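Local coordinates for uncharacterized protein Atu1735 (PDB 2PPX) that is of unknown function but probably binds DNA through a helix-turn-helix of the XRE family, at residues Leu44-Phe49 and Thr59-Glu64; Ala51-Pro56 and Gly87-Leu92. All coordinates share one frame; numbering follows the deposited sequence.

In the fold
Both contacts use helix 46-53, contact 1 at its start and contact 2 at its end, with centres about 13 Å apart. Contact 1 joins it to helix 57-64, which follows closely in the chain; contact 2 joins it to the C-terminal helix 85-92. The segments of the two contacts alternate along the sequence. Both are partly buried; contact 1 pairs a small apolar core with a polar network of amide, carboxylate and guanidinium groups, while across contact 2 side chains meet by apolar touch and one water bridges two carbonyls. Ile55 joins the two, packing on Phe49, Leu60 and Trp63. Sulfate ions lie at the outer side of both.

Contact 1 of 2, residues Leu44-Phe49 and Thr59-Glu64; sequences LTQEEF and TLRDWE. With SO4 (sulfate ion), chain C.
Gln46, in the first turn of helix 46-53, lies nearest Leu60 of helix 57-64, their CA atoms 7.4 Å apart. The Gln46 chain is extended beyond CG (chi2 -178°), which carries its amide across to Arg61 and Glu64, where it is held at both ends. Gln46 NE2 donates an almost straight bond to Glu64 OE1 (2.8 Å), which lies in the amide plane but is itself approached from above its carboxylate plane. Gln46 OE1 accepts from Arg61 NE at 3.0 Å; Gln46 OE1 lies in the guanidinium plane, whereas Arg61 NE sits 43° above the carbonyl plane of the amide. The two bonds fix the rotation of the amide, while the other oxygen of Glu64 forms a salt bridge with Arg39. Arg61 NH2 forms a salt bridge with Glu47 OE1 (3.1 Å), the carboxylate and guanidinium planes steeply inclined. One water joins Gln46 OE1, Glu47 OE1 and Arg61 NH2, and a sulfate, also bonded to Arg67 of the second subunit, lies at the guanidinium edge with O3 2.9 Å from Arg61 NH1. Beneath this polar layer Leu60 divides its methyls: CD2 packs on Gln46 CG at 3.7 Å, and CD1 touches Phe49 CD1 at 3.6 Å. Thr45 and Glu48 close the helix start with a capping box. Helices 46-53 and 57-64, linked by a short turn, are consistent with the helix-turn-helix of XRE-family proteins, the second being probably the recognition helix.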
loop_
_atom_site.group_PDB
_atom_site.type_symbol
_atom_site.label_atom_id
_atom_site.label_comp_id
_atom_site.label_asym_id
_atom_site.label_seq_id
_atom_site.Cartn_x
_atom_site.Cartn_y
_atom_site.Cartn_z
ATOM N N LEU A 44 -24.791 1.155 2.733
ATOM C CA LEU A 44 -23.940 1.025 3.903
ATOM C C LEU A 44 -23.289 2.350 4.199
ATOM O O LEU A 44 -22.892 3.076 3.284
ATOM C CB LEU A 44 -22.857 -0.044 3.690
ATOM C CG LEU A 44 -23.454 -1.444 3.475
ATOM C CD1 LEU A 44 -22.341 -2.426 3.148
ATOM C CD2 LEU A 44 -24.317 -1.932 4.673
ATOM N N THR A 45 -23.177 2.677 5.481
ATOM C CA THR A 45 -22.378 3.830 5.866
ATOM C C THR A 45 -20.894 3.498 5.667
ATOM O O THR A 45 -20.516 2.332 5.444
ATOM C CB THR A 45 -22.593 4.202 7.354
ATOM O OG1 THR A 45 -22.041 3.165 8.163
ATOM C CG2 THR A 45 -24.085 4.407 7.701
ATOM N N GLN A 46 -20.041 4.511 5.752
ATOM C CA GLN A 46 -18.598 4.272 5.643
ATOM C C GLN A 46 -18.105 3.296 6.716
ATOM O O GLN A 46 -17.322 2.383 6.421
ATOM C CB GLN A 46 -17.810 5.581 5.701
ATOM C CG GLN A 46 -18.087 6.525 4.471
ATOM C CD GLN A 46 -17.248 7.796 4.544
ATOM O OE1 GLN A 46 -17.022 8.321 5.624
ATOM N NE2 GLN A 46 -16.768 8.281 3.399
ATOM N N GLU A 47 -18.589 3.475 7.941
ATOM C CA GLU A 47 -18.266 2.622 9.090
ATOM C C GLU A 47 -18.643 1.168 8.849
ATOM O O GLU A 47 -17.878 0.243 9.105
ATOM C CB GLU A 47 -19.030 3.121 10.335
ATOM C CG GLU A 47 -18.523 4.439 10.912
ATOM C CD GLU A 47 -18.913 5.702 10.118
ATOM O OE1 GLU A 47 -18.396 6.764 10.536
ATOM O OE2 GLU A 47 -19.702 5.661 9.119
ATOM N N GLU A 48 -19.871 0.979 8.375
ATOM C CA GLU A 48 -20.385 -0.357 8.095
ATOM C C GLU A 48 -19.593 -1.068 6.989
ATOM O O GLU A 48 -19.256 -2.252 7.114
ATOM C CB GLU A 48 -21.869 -0.300 7.720
ATOM C CG GLU A 48 -22.764 0.122 8.881
ATOM C CD GLU A 48 -24.207 0.378 8.472
ATOM O OE1 GLU A 48 -24.475 0.809 7.336
ATOM O OE2 GLU A 48 -25.092 0.143 9.310
ATOM N N PHE A 49 -19.332 -0.343 5.901
ATOM C CA PHE A 49 -18.613 -0.889 4.760
ATOM C C PHE A 49 -17.190 -1.248 5.188
ATOM O O PHE A 49 -16.703 -2.346 4.888
ATOM C CB PHE A 49 -18.619 0.116 3.570
ATOM C CG PHE A 49 -18.165 -0.497 2.242
ATOM C CD1 PHE A 49 -16.804 -0.559 1.931
ATOM C CD2 PHE A 49 -19.096 -1.022 1.346
ATOM C CE1 PHE A 49 -16.364 -1.126 0.732
ATOM C CE2 PHE A 49 -18.693 -1.583 0.144
ATOM C CZ PHE A 49 -17.301 -1.629 -0.163
ATOM N N THR A 59 -8.464 5.040 4.920
ATOM C CA THR A 59 -8.203 4.807 3.520
ATOM C C THR A 59 -9.489 4.717 2.645
ATOM O O THR A 59 -9.478 5.235 1.523
ATOM C CB THR A 59 -7.137 3.706 3.291
ATOM O OG1 THR A 59 -6.541 3.902 2.008
ATOM C CG2 THR A 59 -7.721 2.297 3.403
ATOM N N LEU A 60 -10.575 4.141 3.153
ATOM C CA LEU A 60 -11.877 4.180 2.480
ATOM C C LEU A 60 -12.213 5.655 2.193
ATOM O O LEU A 60 -12.569 6.003 1.070
ATOM C CB LEU A 60 -12.974 3.530 3.357
ATOM C CG LEU A 60 -14.415 3.449 2.798
ATOM C CD1 LEU A 60 -15.204 2.302 3.491
ATOM C CD2 LEU A 60 -15.128 4.751 3.076
ATOM N N ARG A 61 -12.087 6.506 3.215
ATOM C CA ARG A 61 -12.410 7.923 3.063
ATOM C C ARG A 61 -11.472 8.577 2.033
ATOM O O ARG A 61 -11.932 9.365 1.205
ATOM C CB ARG A 61 -12.359 8.649 4.424
ATOM C CG ARG A 61 -13.602 8.317 5.279
ATOM C CD ARG A 61 -13.401 8.710 6.731
ATOM N NE ARG A 61 -14.646 8.506 7.462
ATOM C CZ ARG A 61 -14.749 8.470 8.790
ATOM N NH1 ARG A 61 -13.667 8.598 9.558
ATOM N NH2 ARG A 61 -15.945 8.291 9.347
ATOM N N ASP A 62 -10.181 8.216 2.067
ATOM C CA ASP A 62 -9.264 8.765 1.056
ATOM C C ASP A 62 -9.720 8.386 -0.354
ATOM O O ASP A 62 -9.690 9.228 -1.248
ATOM C CB ASP A 62 -7.828 8.284 1.229
ATOM C CG ASP A 62 -7.097 8.959 2.367
ATOM O OD1 ASP A 62 -7.463 10.099 2.788
ATOM O OD2 ASP A 62 -6.070 8.351 2.802
ATOM N N TRP A 63 -10.090 7.127 -0.556
ATOM C CA TRP A 63 -10.509 6.673 -1.873
ATOM C C TRP A 63 -11.782 7.433 -2.328
ATOM O O TRP A 63 -11.857 7.916 -3.477
ATOM C CB TRP A 63 -10.720 5.155 -1.925
ATOM C CG TRP A 63 -9.499 4.320 -1.658
ATOM C CD1 TRP A 63 -8.180 4.738 -1.625
ATOM C CD2 TRP A 63 -9.484 2.923 -1.344
ATOM N NE1 TRP A 63 -7.375 3.675 -1.317
ATOM C CE2 TRP A 63 -8.135 2.548 -1.174
ATOM C CE3 TRP A 63 -10.481 1.947 -1.238
ATOM C CZ2 TRP A 63 -7.752 1.238 -0.851
ATOM C CZ3 TRP A 63 -10.102 0.640 -0.943
ATOM C CH2 TRP A 63 -8.743 0.309 -0.734
ATOM N N GLU A 64 -12.746 7.567 -1.412
ATOM C CA GLU A 64 -14.034 8.227 -1.726
ATOM C C GLU A 64 -13.885 9.723 -2.010
ATOM O O GLU A 64 -14.624 10.277 -2.843
ATOM C CB GLU A 64 -15.064 7.958 -0.622
ATOM C CG GLU A 64 -15.524 6.502 -0.606
ATOM C CD GLU A 64 -16.808 6.304 0.217
ATOM O OE1 GLU A 64 -17.311 7.292 0.820
ATOM O OE2 GLU A 64 -17.293 5.155 0.274
HETATM S S SO4 C . -14.127 8.238 13.169
HETATM O O1 SO4 C . -15.344 8.495 12.391
HETATM O O2 SO4 C . -14.214 6.918 13.800
HETATM O O3 SO4 C . -12.943 8.275 12.316
HETATM O O4 SO4 C . -13.969 9.277 14.180
HETATM O O HOH W 1 -18.503 8.171 8.236
#

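Contact 2 of 2, residues Ala51-Pro56 and Gly87-Leu92; sequences ARYHIP and GTAAAL. With SO4 (sulfate ion), chain G; SO4 (sulfate ion), chain E.
Ala89 of helix 85-92 sits against the end of helix 46-53, its CA 6.0 Å from that of Arg52. Beyond Arg52 CB, CG lies against Ala89 CB at 3.6 Å and also rests over the centre of the Tyr53 ring. CD stays beside the same methyl, and a bend at chi3 (-68°) then turns the chain so that the guanidinium meets a sulfate at its edge. There Arg52 NH1 gives a nearly straight bond to sulfate O2 (2.9 Å), while the two bonds from Arg52 NH2 are weak. Tyr53 meets helix 85-92 obliquely through the CD1-CE1 bond of its ring: CE1 is 3.9 Å from Ala89 CB and 4.0 Å from Thr88 CG2. Its hydroxyl is hydrogen-bonded to the Pro85 carbonyl, and Thr88 OG1 to that of Asp84. Leu92 CD1 touches Arg52 O at 3.5 Å and, on the same side, His54 CD2 at 3.8 Å. His54 and Leu92 run past each other in opposite directions, and His54 ND1 donates to a second sulfate, also bonded by Gln72 and Arg75 of the third subunit. One water donates to both Arg52 O and Ala89 O, tying the helices at their backbones. Helix 85-92 thus lies against the end of helix 46-53, and helix 72-83 packs against both, Ile81 on Tyr53 and Thr88 and Tyr77 on Leu92.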
loop_
_atom_site.group_PDB
_atom_site.type_symbol
_atom_site.label_atom_id
_atom_site.label_comp_id
_atom_site.label_asym_id
_atom_site.label_seq_id
_atom_site.Cartn_x
_atom_site.Cartn_y
_atom_site.Cartn_z
ATOM N N ALA A 51 -16.093 -2.044 8.232
ATOM C CA ALA A 51 -16.084 -3.221 9.098
ATOM C C ALA A 51 -16.471 -4.495 8.327
ATOM O O ALA A 51 -15.861 -5.545 8.520
ATOM C CB ALA A 51 -17.023 -3.035 10.316
ATOM N N ARG A 52 -17.462 -4.405 7.453
ATOM C CA ARG A 52 -17.918 -5.587 6.716
ATOM C C ARG A 52 -16.850 -6.134 5.746
ATOM O O ARG A 52 -16.681 -7.361 5.611
ATOM C CB ARG A 52 -19.210 -5.276 5.969
ATOM C CG ARG A 52 -19.863 -6.473 5.338
ATOM C CD ARG A 52 -21.250 -6.114 4.837
ATOM N NE ARG A 52 -22.149 -5.829 5.955
ATOM C CZ ARG A 52 -23.453 -5.580 5.833
ATOM N NH1 ARG A 52 -24.034 -5.587 4.641
ATOM N NH2 ARG A 52 -24.173 -5.320 6.909
ATOM N N TYR A 53 -16.119 -5.226 5.107
ATOM C CA TYR A 53 -15.164 -5.606 4.058
ATOM C C TYR A 53 -13.685 -5.451 4.403
ATOM O O TYR A 53 -12.831 -5.648 3.540
ATOM C CB TYR A 53 -15.521 -4.900 2.727
ATOM C CG TYR A 53 -16.883 -5.341 2.252
ATOM C CD1 TYR A 53 -17.105 -6.665 1.844
ATOM C CD2 TYR A 53 -17.966 -4.458 2.250
ATOM C CE1 TYR A 53 -18.373 -7.091 1.431
ATOM C CE2 TYR A 53 -19.248 -4.869 1.812
ATOM C CZ TYR A 53 -19.429 -6.199 1.427
ATOM O OH TYR A 53 -20.650 -6.654 1.026
ATOM N N HIS A 54 -13.395 -5.139 5.672
ATOM C CA HIS A 54 -12.027 -5.046 6.199
ATOM C C HIS A 54 -11.158 -4.045 5.442
ATOM O O HIS A 54 -10.008 -4.327 5.086
ATOM C CB HIS A 54 -11.370 -6.428 6.269
ATOM C CG HIS A 54 -12.144 -7.421 7.091
ATOM N ND1 HIS A 54 -11.536 -8.325 7.926
ATOM C CD2 HIS A 54 -13.474 -7.603 7.252
ATOM C CE1 HIS A 54 -12.454 -9.053 8.539
ATOM N NE2 HIS A 54 -13.641 -8.635 8.147
ATOM N N ILE A 55 -11.729 -2.879 5.177
ATOM C CA ILE A 55 -10.972 -1.772 4.574
ATOM C C ILE A 55 -10.873 -0.673 5.644
ATOM O O ILE A 55 -11.885 -0.175 6.102
ATOM C CB ILE A 55 -11.647 -1.249 3.323
ATOM C CG1 ILE A 55 -11.724 -2.374 2.245
ATOM C CG2 ILE A 55 -10.916 0.006 2.765
ATOM C CD1 ILE A 55 -12.712 -2.085 1.174
ATOM N N PRO A 56 -9.655 -0.318 6.049
ATOM C CA PRO A 56 -9.500 0.665 7.151
ATOM C C PRO A 56 -10.238 1.964 6.770
ATOM O O PRO A 56 -10.301 2.340 5.600
ATOM C CB PRO A 56 -7.972 0.875 7.238
ATOM C CG PRO A 56 -7.389 -0.369 6.616
ATOM C CD PRO A 56 -8.359 -0.753 5.496
ATOM N N GLY A 87 -21.875 -12.772 -0.579
ATOM C CA GLY A 87 -20.935 -13.897 -0.531
ATOM C C GLY A 87 -19.606 -13.432 0.029
ATOM O O GLY A 87 -19.007 -14.115 0.864
ATOM N N THR A 88 -19.169 -12.242 -0.401
ATOM C CA THR A 88 -17.904 -11.684 0.064
ATOM C C THR A 88 -17.949 -11.410 1.575
ATOM O O THR A 88 -17.043 -11.805 2.307
ATOM C CB THR A 88 -17.479 -10.422 -0.754
ATOM O OG1 THR A 88 -17.382 -10.782 -2.137
ATOM C CG2 THR A 88 -16.129 -9.896 -0.289
ATOM N N ALA A 89 -19.012 -10.748 2.022
ATOM C CA ALA A 89 -19.185 -10.415 3.428
ATOM C C ALA A 89 -19.229 -11.683 4.289
ATOM O O ALA A 89 -18.603 -11.733 5.341
ATOM C CB ALA A 89 -20.456 -9.590 3.622
ATOM N N ALA A 90 -19.949 -12.702 3.817
ATOM C CA ALA A 90 -20.086 -13.984 4.534
ATOM C C ALA A 90 -18.757 -14.726 4.641
ATOM O O ALA A 90 -18.426 -15.280 5.699
ATOM C CB ALA A 90 -21.146 -14.860 3.871
ATOM N N ALA A 91 -17.980 -14.709 3.559
ATOM C CA ALA A 91 -16.653 -15.347 3.546
ATOM C C ALA A 91 -15.698 -14.749 4.577
ATOM O O ALA A 91 -14.831 -15.448 5.109
ATOM C CB ALA A 91 -16.048 -15.275 2.156
ATOM N N LEU A 92 -15.853 -13.462 4.865
ATOM C CA LEU A 92 -14.992 -12.788 5.837
ATOM C C LEU A 92 -15.404 -13.006 7.293
ATOM O O LEU A 92 -14.614 -12.714 8.201
ATOM C CB LEU A 92 -14.885 -11.283 5.529
ATOM C CG LEU A 92 -14.247 -10.907 4.200
ATOM C CD1 LEU A 92 -14.350 -9.394 3.967
ATOM C CD2 LEU A 92 -12.790 -11.364 4.146
HETATM S S SO4 G . -27.576 -5.314 5.547
HETATM O O1 SO4 G . -27.492 -4.374 6.669
HETATM O O2 SO4 G . -26.859 -4.792 4.386
HETATM O O3 SO4 G . -27.011 -6.605 5.940
HETATM O O4 SO4 G . -28.973 -5.528 5.179
HETATM S S SO4 E . -7.636 -8.589 9.881
HETATM O O1 SO4 E . -7.126 -9.325 8.715
HETATM O O2 SO4 E . -6.627 -7.637 10.339
HETATM O O3 SO4 E . -8.859 -7.840 9.586
HETATM O O4 SO4 E . -7.935 -9.563 10.925
HETATM O O HOH W 2 -17.838 -9.477 6.974
#